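Local coordinates for protein acetylacetone-cleaving enzyme (Acinetobacter johnsonii, PDB 3BAL) that cleaves acetylacetone with molecular oxygen to methylglyoxal and acetate, as a homotetrameric cupin-type dioxygenase that uses one iron ion per subunit, at residues A[75-80]-A[105-110]. Sequence-based numbering, arbitrary orientation.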
# COMPACT_ATOMS: atom_id res chain seq x y z
N GLY A 75 0.38 10.92 27.55
CA GLY A 75 1.60 10.37 28.13
C GLY A 75 2.91 10.66 27.42
O GLY A 75 3.10 11.72 26.84
N LYS A 76 3.81 9.68 27.49
CA LYS A 76 5.14 9.78 26.89
C LYS A 76 5.58 8.38 26.45
O LYS A 76 5.29 7.40 27.14
CB LYS A 76 6.13 10.32 27.92
CG LYS A 76 5.70 11.63 28.55
CD LYS A 76 6.28 11.75 29.93
CE LYS A 76 7.70 12.22 29.88
NZ LYS A 76 7.69 13.54 30.58
N MET A 77 6.28 8.29 25.32
CA MET A 77 6.74 6.99 24.79
C MET A 77 8.19 7.02 24.30
O MET A 77 8.55 7.86 23.47
CB MET A 77 5.81 6.55 23.65
CG MET A 77 6.22 5.26 22.94
SD MET A 77 4.99 4.74 21.73
CE MET A 77 5.27 5.96 20.45
N GLU A 78 9.03 6.13 24.83
CA GLU A 78 10.44 6.04 24.44
C GLU A 78 10.61 4.99 23.35
O GLU A 78 10.51 3.79 23.62
CB GLU A 78 11.32 5.68 25.64
CG GLU A 78 11.57 6.82 26.62
CD GLU A 78 12.12 6.34 27.96
OE1 GLU A 78 12.74 5.26 28.00
OE2 GLU A 78 11.96 7.05 28.97
N VAL A 79 10.86 5.44 22.12
CA VAL A 79 11.03 4.56 20.97
C VAL A 79 12.49 4.48 20.55
O VAL A 79 13.19 5.50 20.51
CB VAL A 79 10.21 5.04 19.76
CG1 VAL A 79 10.12 3.94 18.72
CG2 VAL A 79 8.83 5.49 20.20
N ARG A 80 12.94 3.28 20.20
CA ARG A 80 14.32 3.06 19.77
C ARG A 80 15.32 3.54 20.83
O ARG A 80 16.36 4.10 20.50
CB ARG A 80 14.56 3.77 18.43
CG ARG A 80 13.90 3.04 17.27
CD ARG A 80 13.97 3.81 15.96
NE ARG A 80 13.00 4.89 15.89
CZ ARG A 80 13.27 6.17 16.13
NH1 ARG A 80 14.50 6.54 16.47
NH2 ARG A 80 12.30 7.08 16.05
N GLY A 105 13.54 -2.76 20.52
CA GLY A 105 13.92 -3.66 21.60
C GLY A 105 13.00 -3.67 22.79
O GLY A 105 12.60 -4.74 23.27
N LYS A 106 12.65 -2.49 23.29
CA LYS A 106 11.76 -2.38 24.44
C LYS A 106 11.04 -1.02 24.48
O LYS A 106 11.37 -0.17 25.31
CB LYS A 106 12.57 -2.61 25.72
CG LYS A 106 11.74 -2.79 26.99
CD LYS A 106 12.63 -3.08 28.19
CE LYS A 106 11.81 -3.27 29.45
NZ LYS A 106 12.64 -3.46 30.67
N THR A 107 10.08 -0.80 23.58
CA THR A 107 9.34 0.46 23.58
C THR A 107 8.79 0.60 25.01
O THR A 107 8.08 -0.28 25.50
CB THR A 107 8.19 0.42 22.54
OG1 THR A 107 8.74 0.33 21.23
CG2 THR A 107 7.34 1.69 22.64
N PHE A 108 9.13 1.72 25.66
CA PHE A 108 8.78 1.96 27.07
C PHE A 108 7.90 3.18 27.39
O PHE A 108 8.07 4.26 26.81
CB PHE A 108 10.10 2.07 27.85
CG PHE A 108 9.95 2.12 29.34
CD1 PHE A 108 9.59 0.98 30.05
CD2 PHE A 108 10.19 3.29 30.04
CE1 PHE A 108 9.47 1.01 31.44
CE2 PHE A 108 10.08 3.34 31.43
CZ PHE A 108 9.72 2.19 32.13
N PHE A 109 6.98 3.01 28.34
CA PHE A 109 6.08 4.09 28.76
C PHE A 109 6.35 4.49 30.22
O PHE A 109 5.85 3.86 31.15
CB PHE A 109 4.63 3.66 28.59
CG PHE A 109 4.30 3.26 27.19
CD1 PHE A 109 4.53 1.95 26.75
CD2 PHE A 109 3.84 4.19 26.27
CE1 PHE A 109 4.31 1.59 25.43
CE2 PHE A 109 3.61 3.85 24.95
CZ PHE A 109 3.84 2.55 24.52
N PRO A 110 7.14 5.55 30.42
CA PRO A 110 7.52 6.08 31.75
C PRO A 110 6.34 6.58 32.59
O PRO A 110 6.41 6.61 33.81
CB PRO A 110 8.47 7.23 31.40
CG PRO A 110 8.96 6.90 30.01
CD PRO A 110 7.71 6.40 29.35
O HOH W 1 12.92 2.59 23.95
O HOH W 2 11.53 0.74 20.73
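A single antiparallel bridge, the hydrogen-bonded pair Glu-78 with Phe-108, joins the two segments, and waters carry the contact on past it. Glu-78 N gives a nearly straight bond (178°) to Phe-108 O at 2.9 Å, and Phe-108 N returns a longer one to Glu-78 O at 3.2 Å. Glu-78 O also accepts a bond from a water, which donates weakly to Lys-106 O as well. The CA-H of Thr-107 adds a weaker C-H...O contact to Glu-78 O. A second water links Arg-80 N to Thr-107 OG1.

On one face lie Met-77, Thr-107 and Phe-109. The Met-77 chain runs alongside the Phe-109 side chain, both pointing the same way. CG of Met-77 is anti to the backbone N (chi1 176°), which lays the chain beside CE2 and CZ of the ring. Met-77 SD lies 3.6 Å from Phe-109 CE2, an oblique Met-aromatic contact. Met-77 CG also meets the methyl CG2 of Thr-107 at 3.8 Å.

The other face carries Glu-78, Phe-108 and Pro-110. The Glu-78 carboxylate packs against both neighbours by van der Waals contact. Its OE1 lies 3.8 Å from Phe-108 CD2, oblique to the ring, with carboxylate and ring planes 46° apart, and its OE2 lies 3.2 Å from Pro-110 CG. Pro-110 also sets its CD 3.4 Å from Lys-76 O.

Met-77 and Val-79 bond through their backbones to strand 88-91, and Thr-107 bonds to Phe-59 of strand 57-64. In this crystal His-62, His-64 and His-104 bind a zinc ion; iron, the natural cofactor, presumably uses the same site. The Thr-107 side chain comes about 4 Å from the zinc but is not one of these three ligands. The contact thus joins the short 76-79/88-91 hairpin to the histidine-bearing wall beside the metal site of a cupin jelly roll.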